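Local structure of putative cytochrome P450 120 (Synechocystis sp., 2VE3) at residues A[382-387]-A[392-397]; A[66-71]-A[342-347]; A[70-75]-A[386-391]. The protein is a cyanobacterial cytochrome P450 that binds heme and retinoic acid and probably acts as a monooxygenase. One frame throughout, in Å; residues are numbered along the deposited sequence.

Interaction 1: residues A[382-387]-A[392-397]; sequences VPFGGG and LGKEFA. With HEM (protoporphyrin IX containing Fe), chain C.
With chi1 at -58°, Phe384 holds its CG beside the backbone N and anti to the carbonyl carbon, and this lays the ring against the start of the helix that begins at Lys394. The backbone at the helix start presents Lys394 CB to the ring, and chi1 73°, with CG between the backbone N and the carbonyl carbon, sends the extended chain away from it. Lys394 CB sits over one face of Phe384 as a CH-pi contact, 3.6 Å from the ring centroid and displaced toward the rim; its closest ring atom is Phe384 CD1 at 3.5 Å. Farther round, Phe384 CE1 approaches the methyl Ala397 CB at 4.2 Å, an apolar touch one helical turn beyond Gly393, the N-cap residue. The polar end of the lysine plays no part here: Lys394 NZ forms a salt bridge with Glu390.

The porphyrin bears on both partners. Phe384 CE1 lies 3.6 Å from HEM C3B, meeting the macrocycle obliquely, and Ala397 CB is also 3.6 Å from HEM CAB on the neighbouring vinyl group. Gly393 CA passes 3.7 Å from HEM C3C, and a side chain at that position would run into the pyrrole. Gly385, with its positive phi, lies beside HEM CAA, the first carbon of a propionate arm, which would crowd a CB there. The turn itself is a type I beta turn from Val382 to Gly385, closed by Gly385 N to Val382 O at 3.2 Å. Leu312 of helix 302-314 also touches Pro383 and Phe384. The turn, the glycines that run on from it, the phenylalanine beside the heme and the helix that follows the cysteine make up the proximal heme-binding loop and the start of the L helix, the signature region of cytochromes P450.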
loop_
_atom_site.group_PDB
_atom_site.type_symbol
_atom_site.label_atom_id
_atom_site.label_comp_id
_atom_site.label_asym_id
_atom_site.label_seq_id
_atom_site.Cartn_x
_atom_site.Cartn_y
_atom_site.Cartn_z
ATOM N N VAL A 382 -1.730 10.499 -6.802
ATOM C CA VAL A 382 -2.315 10.113 -5.524
ATOM C C VAL A 382 -2.052 8.649 -5.103
ATOM O O VAL A 382 -2.996 7.935 -4.744
ATOM C CB VAL A 382 -3.833 10.424 -5.479
ATOM C CG1 VAL A 382 -4.072 11.948 -5.424
ATOM C CG2 VAL A 382 -4.594 9.755 -6.651
ATOM N N PRO A 383 -0.774 8.219 -5.099
ATOM C CA PRO A 383 -0.404 6.846 -4.704
ATOM C C PRO A 383 -0.689 6.586 -3.203
ATOM O O PRO A 383 -0.907 5.448 -2.806
ATOM C CB PRO A 383 1.104 6.789 -4.994
ATOM C CG PRO A 383 1.559 8.244 -4.866
ATOM C CD PRO A 383 0.416 9.043 -5.417
ATOM N N PHE A 384 -0.706 7.652 -2.397
ATOM C CA PHE A 384 -1.001 7.574 -0.958
ATOM C C PHE A 384 -2.368 8.155 -0.593
ATOM O O PHE A 384 -2.659 8.382 0.589
ATOM C CB PHE A 384 0.096 8.269 -0.142
ATOM C CG PHE A 384 1.479 7.701 -0.379
ATOM C CD1 PHE A 384 1.858 6.473 0.185
ATOM C CD2 PHE A 384 2.392 8.373 -1.192
ATOM C CE1 PHE A 384 3.133 5.943 -0.030
ATOM C CE2 PHE A 384 3.673 7.847 -1.412
ATOM C CZ PHE A 384 4.038 6.636 -0.831
ATOM N N GLY A 385 -3.205 8.389 -1.594
ATOM C CA GLY A 385 -4.513 8.989 -1.378
ATOM C C GLY A 385 -4.417 10.485 -1.109
ATOM O O GLY A 385 -3.514 11.175 -1.614
ATOM N N GLY A 386 -5.349 10.988 -0.315
ATOM C CA GLY A 386 -5.350 12.397 0.070
ATOM C C GLY A 386 -6.435 12.631 1.094
ATOM O O GLY A 386 -7.110 11.681 1.529
ATOM N N GLY A 387 -6.598 13.899 1.471
ATOM C CA GLY A 387 -7.554 14.327 2.503
ATOM C C GLY A 387 -7.379 13.686 3.874
ATOM O O GLY A 387 -6.263 13.500 4.346
ATOM N N LEU A 392 -0.785 7.095 6.326
ATOM C CA LEU A 392 -0.129 7.517 7.539
ATOM C C LEU A 392 1.320 7.034 7.547
ATOM O O LEU A 392 2.176 7.583 8.248
ATOM C CB LEU A 392 -0.909 6.884 8.686
ATOM C CG LEU A 392 -0.799 7.215 10.155
ATOM C CD1 LEU A 392 -2.155 6.941 10.770
ATOM C CD2 LEU A 392 0.228 6.350 10.787
ATOM N N GLY A 393 1.599 6.010 6.751
ATOM C CA GLY A 393 2.908 5.374 6.756
ATOM C C GLY A 393 3.763 5.693 5.553
ATOM O O GLY A 393 4.788 5.061 5.337
ATOM N N LYS A 394 3.373 6.712 4.797
ATOM C CA LYS A 394 4.037 7.031 3.520
ATOM C C LYS A 394 5.563 7.205 3.587
ATOM O O LYS A 394 6.267 6.821 2.665
ATOM C CB LYS A 394 3.353 8.201 2.813
ATOM C CG LYS A 394 3.583 9.553 3.405
ATOM C CD LYS A 394 2.715 10.578 2.674
ATOM C CE LYS A 394 2.876 11.994 3.248
ATOM N NZ LYS A 394 1.759 12.863 2.781
ATOM N N GLU A 395 6.067 7.766 4.684
ATOM C CA GLU A 395 7.513 7.995 4.832
ATOM C C GLU A 395 8.286 6.750 5.285
ATOM O O GLU A 395 9.460 6.602 4.953
ATOM C CB GLU A 395 7.810 9.209 5.732
ATOM C CG GLU A 395 7.164 10.520 5.268
ATOM C CD GLU A 395 7.680 11.017 3.921
ATOM O OE1 GLU A 395 8.904 10.945 3.669
ATOM O OE2 GLU A 395 6.861 11.495 3.109
ATOM N N PHE A 396 7.640 5.868 6.044
ATOM C CA PHE A 396 8.155 4.519 6.223
ATOM C C PHE A 396 8.322 3.802 4.877
ATOM O O PHE A 396 9.348 3.171 4.643
ATOM C CB PHE A 396 7.263 3.676 7.133
ATOM C CG PHE A 396 7.826 2.312 7.413
ATOM C CD1 PHE A 396 8.706 2.115 8.475
ATOM C CD2 PHE A 396 7.541 1.242 6.572
ATOM C CE1 PHE A 396 9.251 0.854 8.731
ATOM C CE2 PHE A 396 8.079 -0.027 6.812
ATOM C CZ PHE A 396 8.944 -0.225 7.894
ATOM N N ALA A 397 7.288 3.874 4.030
ATOM C CA ALA A 397 7.318 3.304 2.685
ATOM C C ALA A 397 8.466 3.875 1.857
ATOM O O ALA A 397 9.197 3.110 1.219
ATOM C CB ALA A 397 6.013 3.552 1.978
HETATM C CHA HEM C . -3.865 4.674 4.118
HETATM C CHB HEM C . -1.333 3.747 0.073
HETATM C CHC HEM C . 2.366 2.067 2.749
HETATM C CHD HEM C . -0.334 2.457 6.727
HETATM C C1A HEM C . -3.517 4.597 2.776
HETATM C C2A HEM C . -4.304 5.024 1.633
HETATM C C3A HEM C . -3.585 4.778 0.520
HETATM C C4A HEM C . -2.342 4.167 0.922
HETATM C CMA HEM C . -3.982 5.048 -0.943
HETATM C CAA HEM C . -5.693 5.700 1.709
HETATM C CBA HEM C . -6.844 4.703 1.604
HETATM C CGA HEM C . -8.126 5.465 1.867
HETATM O O1A HEM C . -8.441 6.380 1.051
HETATM O O2A HEM C . -8.825 5.159 2.877
HETATM C C1B HEM C . -0.098 3.252 0.445
HETATM C C2B HEM C . 1.030 2.981 -0.436
HETATM C C3B HEM C . 2.057 2.523 0.309
HETATM C C4B HEM C . 1.604 2.487 1.675
HETATM C CMB HEM C . 1.011 3.209 -1.964
HETATM C CAB HEM C . 3.483 2.065 -0.138
HETATM C CBB HEM C . 4.166 2.640 -1.141
HETATM C C1C HEM C . 1.995 2.064 4.073
HETATM C C2C HEM C . 2.833 1.711 5.201
HETATM C C3C HEM C . 2.091 1.818 6.311
HETATM C C4C HEM C . 0.747 2.229 5.902
HETATM C CMC HEM C . 4.335 1.324 5.111
HETATM C CAC HEM C . 2.549 1.585 7.780
HETATM C CBC HEM C . 2.797 0.377 8.298
HETATM C C1D HEM C . -1.554 3.001 6.382
HETATM C C2D HEM C . -2.677 3.095 7.277
HETATM C C3D HEM C . -3.787 3.779 6.472
HETATM C C4D HEM C . -3.209 4.056 5.170
HETATM C CMD HEM C . -2.738 2.595 8.743
HETATM C CAD HEM C . -5.219 4.131 6.936
HETATM C CBD HEM C . -5.284 5.638 7.170
HETATM C CGD HEM C . -6.654 6.041 7.659
HETATM O O1D HEM C . -6.777 7.199 8.132
HETATM O O2D HEM C . -7.628 5.233 7.593
HETATM N NA HEM C . -2.334 4.082 2.304
HETATM N NB HEM C . 0.284 2.922 1.727
HETATM N NC HEM C . 0.723 2.365 4.529
HETATM N ND HEM C . -1.892 3.587 5.158
HETATM FE FE HEM C . -0.652 3.492 3.454
#

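Interaction 2: residues A[66-71]-A[342-347]; sequences RFLFTK and VSYQIS. With HEM (protoporphyrin IX containing Fe), chain C; REA (retinoic acid), chain D.
Here strand 341-345 of the mixed five-stranded sheet, part of the beta-rich region of the P450 fold, receives the end of helix 62-68. Phe69 points the edge of its ring at the face of Tyr344 in a T-shaped stack, with Phe69 CZ above the centre of the tyrosine ring, the centroids 5.2 Å apart and the planes at 79°. Leu68 straddles two strand residues with its two methyls: its side chain crosses that of Tyr344 at about a right angle, Leu68 CD2 being 3.3 Å from Tyr344 CD2, and runs past Val342 in the opposite direction, Leu68 CD1 being 3.9 Å from Val342 CG1. Chi1 of 76° swings the tyrosine ring off the strand toward the porphyrin, where Tyr344 OH donates a hydrogen bond of 2.6 Å to HEM O1A, which lies in the plane of the ring at its edge. Phe69 and Leu68 thus pack against a ring whose hydroxyl is bonded to a heme propionate. Gln345, next along, lines the retinoic acid pocket: Gln345 NE2 donates to REA O2 at 2.8 Å and also, at 2.8 Å, to Ser343 OG. Strands 54-59 and 320-325 flank this strand, and Arg323 of the latter touches both Leu68 and Tyr344.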
loop_
_atom_site.group_PDB
_atom_site.type_symbol
_atom_site.label_atom_id
_atom_site.label_comp_id
_atom_site.label_asym_id
_atom_site.label_seq_id
_atom_site.Cartn_x
_atom_site.Cartn_y
_atom_site.Cartn_z
ATOM N N ARG A 66 -10.376 15.693 -6.202
ATOM C CA ARG A 66 -10.604 16.961 -5.518
ATOM C C ARG A 66 -11.953 16.934 -4.788
ATOM O O ARG A 66 -12.026 17.163 -3.596
ATOM C CB ARG A 66 -10.523 18.116 -6.540
ATOM C CG ARG A 66 -10.592 19.516 -5.949
ATOM C CD ARG A 66 -10.642 20.591 -7.037
ATOM N NE ARG A 66 -9.352 20.787 -7.719
ATOM C CZ ARG A 66 -9.171 21.577 -8.783
ATOM N NH1 ARG A 66 -10.192 22.262 -9.305
ATOM N NH2 ARG A 66 -7.964 21.691 -9.325
ATOM N N PHE A 67 -13.011 16.633 -5.532
ATOM C CA PHE A 67 -14.366 16.431 -5.013
ATOM C C PHE A 67 -14.420 15.523 -3.761
ATOM O O PHE A 67 -15.018 15.880 -2.721
ATOM C CB PHE A 67 -15.227 15.893 -6.181
ATOM C CG PHE A 67 -16.536 15.262 -5.774
ATOM C CD1 PHE A 67 -17.571 16.028 -5.235
ATOM C CD2 PHE A 67 -16.745 13.905 -5.967
ATOM C CE1 PHE A 67 -18.785 15.437 -4.865
ATOM C CE2 PHE A 67 -17.959 13.306 -5.603
ATOM C CZ PHE A 67 -18.981 14.079 -5.050
ATOM N N LEU A 68 -13.775 14.362 -3.865
ATOM C CA LEU A 68 -13.781 13.365 -2.792
ATOM C C LEU A 68 -12.960 13.797 -1.574
ATOM O O LEU A 68 -13.240 13.367 -0.472
ATOM C CB LEU A 68 -13.308 12.009 -3.336
ATOM C CG LEU A 68 -13.619 10.748 -2.525
ATOM C CD1 LEU A 68 -15.088 10.337 -2.588
ATOM C CD2 LEU A 68 -12.759 9.651 -3.049
ATOM N N PHE A 69 -11.965 14.660 -1.777
ATOM C CA PHE A 69 -11.128 15.135 -0.675
ATOM C C PHE A 69 -11.425 16.598 -0.292
ATOM O O PHE A 69 -10.550 17.306 0.216
ATOM C CB PHE A 69 -9.634 14.933 -0.982
ATOM C CG PHE A 69 -9.267 13.522 -1.396
ATOM C CD1 PHE A 69 -9.766 12.414 -0.708
ATOM C CD2 PHE A 69 -8.384 13.304 -2.461
ATOM C CE1 PHE A 69 -9.418 11.115 -1.094
ATOM C CE2 PHE A 69 -8.034 12.004 -2.852
ATOM C CZ PHE A 69 -8.552 10.915 -2.159
ATOM N N THR A 70 -12.676 17.017 -0.506
ATOM C CA THR A 70 -13.128 18.379 -0.201
ATOM C C THR A 70 -14.427 18.344 0.604
ATOM O O THR A 70 -15.302 17.517 0.332
ATOM C CB THR A 70 -13.338 19.203 -1.507
ATOM O OG1 THR A 70 -12.072 19.396 -2.154
ATOM C CG2 THR A 70 -13.956 20.576 -1.215
ATOM N N LYS A 71 -14.542 19.235 1.597
ATOM C CA LYS A 71 -15.706 19.265 2.489
ATOM C C LYS A 71 -16.076 17.833 2.832
ATOM O O LYS A 71 -17.237 17.418 2.707
ATOM C CB LYS A 71 -16.886 20.000 1.833
ATOM C CG LYS A 71 -16.546 21.397 1.327
ATOM C CD LYS A 71 -17.678 21.987 0.491
ATOM C CE LYS A 71 -17.320 23.374 -0.031
ATOM N NZ LYS A 71 -15.974 23.425 -0.712
ATOM N N VAL A 342 -18.870 5.594 -3.061
ATOM C CA VAL A 342 -18.014 6.099 -4.114
ATOM C C VAL A 342 -16.658 5.439 -3.943
ATOM O O VAL A 342 -16.168 5.282 -2.815
ATOM C CB VAL A 342 -17.833 7.653 -4.013
ATOM C CG1 VAL A 342 -16.996 8.193 -5.168
ATOM C CG2 VAL A 342 -19.168 8.338 -3.975
ATOM N N SER A 343 -16.056 5.037 -5.061
ATOM C CA SER A 343 -14.686 4.518 -5.074
ATOM C C SER A 343 -13.796 5.384 -5.945
ATOM O O SER A 343 -14.106 5.610 -7.124
ATOM C CB SER A 343 -14.649 3.090 -5.613
ATOM O OG SER A 343 -13.319 2.591 -5.613
ATOM N N TYR A 344 -12.679 5.843 -5.377
ATOM C CA TYR A 344 -11.734 6.646 -6.128
ATOM C C TYR A 344 -10.625 5.716 -6.591
ATOM O O TYR A 344 -10.046 4.980 -5.793
ATOM C CB TYR A 344 -11.223 7.864 -5.323
ATOM C CG TYR A 344 -10.191 7.558 -4.252
ATOM C CD1 TYR A 344 -8.818 7.636 -4.528
ATOM C CD2 TYR A 344 -10.585 7.214 -2.956
ATOM C CE1 TYR A 344 -7.858 7.350 -3.531
ATOM C CE2 TYR A 344 -9.649 6.937 -1.971
ATOM C CZ TYR A 344 -8.291 6.995 -2.267
ATOM O OH TYR A 344 -7.386 6.731 -1.291
ATOM N N GLN A 345 -10.373 5.727 -7.895
ATOM C CA GLN A 345 -9.477 4.754 -8.507
ATOM C C GLN A 345 -8.153 5.408 -8.867
ATOM O O GLN A 345 -8.059 6.174 -9.840
ATOM C CB GLN A 345 -10.133 4.111 -9.727
ATOM C CG GLN A 345 -11.347 3.238 -9.374
ATOM C CD GLN A 345 -10.927 1.954 -8.662
ATOM O OE1 GLN A 345 -10.159 1.158 -9.209
ATOM N NE2 GLN A 345 -11.390 1.774 -7.424
ATOM N N ILE A 346 -7.150 5.117 -8.047
ATOM C CA ILE A 346 -5.791 5.638 -8.219
ATOM C C ILE A 346 -5.177 5.097 -9.525
ATOM O O ILE A 346 -4.526 5.825 -10.268
ATOM C CB ILE A 346 -4.888 5.275 -7.003
ATOM C CG1 ILE A 346 -5.492 5.800 -5.701
ATOM C CG2 ILE A 346 -3.443 5.791 -7.200
ATOM C CD1 ILE A 346 -4.876 5.202 -4.461
ATOM N N SER A 347 -5.402 3.823 -9.799
ATOM C CA SER A 347 -4.941 3.215 -11.043
ATOM C C SER A 347 -5.476 3.954 -12.281
ATOM O O SER A 347 -4.737 4.166 -13.230
ATOM C CB SER A 347 -5.326 1.731 -11.072
ATOM O OG SER A 347 -6.697 1.562 -10.717
HETATM C CHA HEM C . -3.865 4.674 4.118
HETATM C CHB HEM C . -1.333 3.747 0.073
HETATM C CHC HEM C . 2.366 2.067 2.749
HETATM C CHD HEM C . -0.334 2.457 6.727
HETATM C C1A HEM C . -3.517 4.597 2.776
HETATM C C2A HEM C . -4.304 5.024 1.633
HETATM C C3A HEM C . -3.585 4.778 0.520
HETATM C C4A HEM C . -2.342 4.167 0.922
HETATM C CMA HEM C . -3.982 5.048 -0.943
HETATM C CAA HEM C . -5.693 5.700 1.709
HETATM C CBA HEM C . -6.844 4.703 1.604
HETATM C CGA HEM C . -8.126 5.465 1.867
HETATM O O1A HEM C . -8.441 6.380 1.051
HETATM O O2A HEM C . -8.825 5.159 2.877
HETATM C C1B HEM C . -0.098 3.252 0.445
HETATM C C2B HEM C . 1.030 2.981 -0.436
HETATM C C3B HEM C . 2.057 2.523 0.309
HETATM C C4B HEM C . 1.604 2.487 1.675
HETATM C CMB HEM C . 1.011 3.209 -1.964
HETATM C CAB HEM C . 3.483 2.065 -0.138
HETATM C CBB HEM C . 4.166 2.640 -1.141
HETATM C C1C HEM C . 1.995 2.064 4.073
HETATM C C2C HEM C . 2.833 1.711 5.201
HETATM C C3C HEM C . 2.091 1.818 6.311
HETATM C C4C HEM C . 0.747 2.229 5.902
HETATM C CMC HEM C . 4.335 1.324 5.111
HETATM C CAC HEM C . 2.549 1.585 7.780
HETATM C CBC HEM C . 2.797 0.377 8.298
HETATM C C1D HEM C . -1.554 3.001 6.382
HETATM C C2D HEM C . -2.677 3.095 7.277
HETATM C C3D HEM C . -3.787 3.779 6.472
HETATM C C4D HEM C . -3.209 4.056 5.170
HETATM C CMD HEM C . -2.738 2.595 8.743
HETATM C CAD HEM C . -5.219 4.131 6.936
HETATM C CBD HEM C . -5.284 5.638 7.170
HETATM C CGD HEM C . -6.654 6.041 7.659
HETATM O O1D HEM C . -6.777 7.199 8.132
HETATM O O2D HEM C . -7.628 5.233 7.593
HETATM N NA HEM C . -2.334 4.082 2.304
HETATM N NB HEM C . 0.284 2.922 1.727
HETATM N NC HEM C . 0.723 2.365 4.529
HETATM N ND HEM C . -1.892 3.587 5.158
HETATM FE FE HEM C . -0.652 3.492 3.454
HETATM C C1 REA D . -4.002 -0.027 3.230
HETATM C C2 REA D . -4.083 0.260 4.727
HETATM C C3 REA D . -5.511 0.651 5.111
HETATM C C4 REA D . -6.445 -0.544 4.930
HETATM C C5 REA D . -6.211 -1.287 3.632
HETATM C C6 REA D . -5.075 -1.062 2.844
HETATM C C7 REA D . -4.918 -1.854 1.617
HETATM C C8 REA D . -5.690 -1.506 0.424
HETATM C C9 REA D . -5.627 -2.412 -0.741
HETATM C C10 REA D . -6.716 -2.294 -1.687
HETATM C C11 REA D . -6.549 -2.254 -3.129
HETATM C C12 REA D . -7.724 -1.701 -3.800
HETATM C C13 REA D . -8.344 -2.325 -4.968
HETATM C C14 REA D . -9.385 -1.563 -5.534
HETATM C C15 REA D . -9.783 -1.610 -6.929
HETATM C C16 REA D . -4.265 1.263 2.431
HETATM C C17 REA D . -2.588 -0.539 2.954
HETATM C C18 REA D . -7.241 -2.311 3.223
HETATM C C19 REA D . -4.534 -3.437 -0.935
HETATM C C20 REA D . -7.898 -3.671 -5.477
HETATM O O1 REA D . -9.157 -2.304 -7.748
HETATM O O2 REA D . -10.761 -0.951 -7.313
#

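Interaction 3: residues A[70-75]-A[386-391]; sequences TKEQET and GGLREC. With HEM (protoporphyrin IX containing Fe), chain C.
The carboxylate of Glu72 meets Leu388 N on the syn side of OE1, with the donor 23° out of the carboxylate plane; the guanidinium of Arg389 is met in plane at its edge by HEM O2D. The first is a fairly straight hydrogen bond, Leu388 N to Glu72 OE1 at 3.1 Å (163° at the hydrogen). An extended chain beyond CG, following chi1 -170°, carries the carboxylate that far. Near its other oxygen a water lies 2.7 Å from Glu72 OE2 and 2.8 Å from Gly386 O, and accepts from Arg389 N. A side chain on Gly387 would clash with Glu72 OE1. Leu388 CD1 packs on Gln73 CG at 3.7 Å, where the contact is more exposed. Cut back to an alanine, Glu72 would lose its carboxylate, which would probably leave Leu388 N without its acceptor and the water without one of its partners. Beyond, Arg389 NH1 donates to HEM O2D at 2.9 Å; Arg389 NH2 donates to Gln96 O, and NH1 has a further weak bond to Leu93 O. Cys391 SG ligates the iron at 2.6 Å, the axial cysteine of the cysteine-ligand loop characteristic of cytochromes P450.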
loop_
_atom_site.group_PDB
_atom_site.type_symbol
_atom_site.label_atom_id
_atom_site.label_comp_id
_atom_site.label_asym_id
_atom_site.label_seq_id
_atom_site.Cartn_x
_atom_site.Cartn_y
_atom_site.Cartn_z
ATOM N N THR A 70 -12.676 17.017 -0.506
ATOM C CA THR A 70 -13.128 18.379 -0.201
ATOM C C THR A 70 -14.427 18.344 0.604
ATOM O O THR A 70 -15.302 17.517 0.332
ATOM C CB THR A 70 -13.338 19.203 -1.507
ATOM O OG1 THR A 70 -12.072 19.396 -2.154
ATOM C CG2 THR A 70 -13.956 20.576 -1.215
ATOM N N LYS A 71 -14.542 19.235 1.597
ATOM C CA LYS A 71 -15.706 19.265 2.489
ATOM C C LYS A 71 -16.076 17.833 2.832
ATOM O O LYS A 71 -17.237 17.418 2.707
ATOM C CB LYS A 71 -16.886 20.000 1.833
ATOM C CG LYS A 71 -16.546 21.397 1.327
ATOM C CD LYS A 71 -17.678 21.987 0.491
ATOM C CE LYS A 71 -17.320 23.374 -0.031
ATOM N NZ LYS A 71 -15.974 23.425 -0.712
ATOM N N GLU A 72 -15.059 17.085 3.247
ATOM C CA GLU A 72 -15.098 15.629 3.360
ATOM C C GLU A 72 -15.868 15.123 4.589
ATOM O O GLU A 72 -16.696 14.208 4.495
ATOM C CB GLU A 72 -13.657 15.134 3.403
ATOM C CG GLU A 72 -13.480 13.654 3.287
ATOM C CD GLU A 72 -12.032 13.257 3.295
ATOM O OE1 GLU A 72 -11.179 14.166 3.229
ATOM O OE2 GLU A 72 -11.753 12.035 3.374
ATOM N N GLN A 73 -15.571 15.728 5.736
ATOM C CA GLN A 73 -16.193 15.434 7.031
ATOM C C GLN A 73 -17.735 15.395 7.002
ATOM O O GLN A 73 -18.359 14.541 7.630
ATOM C CB GLN A 73 -15.729 16.481 8.060
ATOM C CG GLN A 73 -14.286 17.010 7.869
ATOM C CD GLN A 73 -14.119 17.901 6.630
ATOM O OE1 GLN A 73 -15.081 18.496 6.147
ATOM N NE2 GLN A 73 -12.894 17.990 6.118
ATOM N N GLU A 74 -18.340 16.332 6.279
ATOM C CA GLU A 74 -19.795 16.427 6.172
ATOM C C GLU A 74 -20.382 15.564 5.051
ATOM O O GLU A 74 -21.603 15.421 4.958
ATOM C CB GLU A 74 -20.204 17.885 5.974
ATOM N N THR A 75 -19.522 14.993 4.207
ATOM C CA THR A 75 -19.978 14.309 2.993
ATOM C C THR A 75 -19.539 12.850 2.865
ATOM O O THR A 75 -20.333 12.001 2.464
ATOM C CB THR A 75 -19.497 15.068 1.743
ATOM O OG1 THR A 75 -19.734 16.468 1.923
ATOM C CG2 THR A 75 -20.201 14.576 0.479
ATOM N N GLY A 386 -5.349 10.988 -0.315
ATOM C CA GLY A 386 -5.350 12.397 0.070
ATOM C C GLY A 386 -6.435 12.631 1.094
ATOM O O GLY A 386 -7.110 11.681 1.529
ATOM N N GLY A 387 -6.598 13.899 1.471
ATOM C CA GLY A 387 -7.554 14.327 2.503
ATOM C C GLY A 387 -7.379 13.686 3.874
ATOM O O GLY A 387 -6.263 13.500 4.346
ATOM N N LEU A 388 -8.502 13.332 4.495
ATOM C CA LEU A 388 -8.528 12.818 5.863
ATOM C C LEU A 388 -7.933 11.429 6.107
ATOM O O LEU A 388 -7.576 11.102 7.243
ATOM C CB LEU A 388 -9.961 12.895 6.452
ATOM C CG LEU A 388 -10.543 14.292 6.794
ATOM C CD1 LEU A 388 -11.988 14.183 7.260
ATOM C CD2 LEU A 388 -9.709 15.064 7.828
ATOM N N ARG A 389 -7.808 10.626 5.057
ATOM C CA ARG A 389 -7.387 9.237 5.177
ATOM C C ARG A 389 -6.045 8.981 4.490
ATOM O O ARG A 389 -5.605 7.827 4.386
ATOM C CB ARG A 389 -8.455 8.318 4.571
ATOM C CG ARG A 389 -9.791 8.340 5.309
ATOM C CD ARG A 389 -9.686 7.448 6.516
ATOM N NE ARG A 389 -10.881 7.473 7.326
ATOM C CZ ARG A 389 -11.205 6.558 8.232
ATOM N NH1 ARG A 389 -10.423 5.503 8.458
ATOM N NH2 ARG A 389 -12.329 6.710 8.905
ATOM N N GLU A 390 -5.395 10.058 4.045
ATOM C CA GLU A 390 -4.098 9.962 3.389
ATOM C C GLU A 390 -3.157 9.044 4.169
ATOM O O GLU A 390 -3.021 9.174 5.392
ATOM C CB GLU A 390 -3.469 11.345 3.240
ATOM C CG GLU A 390 -2.273 11.361 2.310
ATOM C CD GLU A 390 -1.762 12.767 1.993
ATOM O OE1 GLU A 390 -2.528 13.750 2.082
ATOM O OE2 GLU A 390 -0.575 12.881 1.639
ATOM N N CYS A 391 -2.511 8.124 3.461
ATOM C CA CYS A 391 -1.583 7.175 4.073
ATOM C C CYS A 391 -0.783 7.805 5.201
ATOM O O CYS A 391 -0.186 8.888 5.053
ATOM C CB CYS A 391 -0.641 6.580 3.028
ATOM S SG CYS A 391 0.737 5.625 3.710
HETATM C CHA HEM C . -3.865 4.674 4.118
HETATM C CHB HEM C . -1.333 3.747 0.073
HETATM C CHC HEM C . 2.366 2.067 2.749
HETATM C CHD HEM C . -0.334 2.457 6.727
HETATM C C1A HEM C . -3.517 4.597 2.776
HETATM C C2A HEM C . -4.304 5.024 1.633
HETATM C C3A HEM C . -3.585 4.778 0.520
HETATM C C4A HEM C . -2.342 4.167 0.922
HETATM C CMA HEM C . -3.982 5.048 -0.943
HETATM C CAA HEM C . -5.693 5.700 1.709
HETATM C CBA HEM C . -6.844 4.703 1.604
HETATM C CGA HEM C . -8.126 5.465 1.867
HETATM O O1A HEM C . -8.441 6.380 1.051
HETATM O O2A HEM C . -8.825 5.159 2.877
HETATM C C1B HEM C . -0.098 3.252 0.445
HETATM C C2B HEM C . 1.030 2.981 -0.436
HETATM C C3B HEM C . 2.057 2.523 0.309
HETATM C C4B HEM C . 1.604 2.487 1.675
HETATM C CMB HEM C . 1.011 3.209 -1.964
HETATM C CAB HEM C . 3.483 2.065 -0.138
HETATM C CBB HEM C . 4.166 2.640 -1.141
HETATM C C1C HEM C . 1.995 2.064 4.073
HETATM C C2C HEM C . 2.833 1.711 5.201
HETATM C C3C HEM C . 2.091 1.818 6.311
HETATM C C4C HEM C . 0.747 2.229 5.902
HETATM C CMC HEM C . 4.335 1.324 5.111
HETATM C CAC HEM C . 2.549 1.585 7.780
HETATM C CBC HEM C . 2.797 0.377 8.298
HETATM C C1D HEM C . -1.554 3.001 6.382
HETATM C C2D HEM C . -2.677 3.095 7.277
HETATM C C3D HEM C . -3.787 3.779 6.472
HETATM C C4D HEM C . -3.209 4.056 5.170
HETATM C CMD HEM C . -2.738 2.595 8.743
HETATM C CAD HEM C . -5.219 4.131 6.936
HETATM C CBD HEM C . -5.284 5.638 7.170
HETATM C CGD HEM C . -6.654 6.041 7.659
HETATM O O1D HEM C . -6.777 7.199 8.132
HETATM O O2D HEM C . -7.628 5.233 7.593
HETATM N NA HEM C . -2.334 4.082 2.304
HETATM N NB HEM C . 0.284 2.922 1.727
HETATM N NC HEM C . 0.723 2.365 4.529
HETATM N ND HEM C . -1.892 3.587 5.158
HETATM FE FE HEM C . -0.652 3.492 3.454
HETATM O O HOH W 1 -9.523 10.805 2.522
#

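In the fold
All three contacts converge on one heme. In interactions 1 and 3 the loop before the axial cysteine meets the following helix through Phe384 and residues 70-75 through Gly387 and Leu388, with Gly386 and Gly387 common to both contacts; Phe384 O and Cys391 N, 2.9 Å apart in a probable hydrogen bond, join the two. Interactions 2 and 3 start from the same stretch, sharing Thr70 and Lys71, with centres about 9 Å apart, and Phe69 CE1 comes within 3.5 Å of Gly386 O. Tyr344 of interaction 2 and Arg389 of interaction 3 hold different propionates, while Gln345 reaches the retinoic acid. The centres of interactions 1 and 2 are about 14 Å apart.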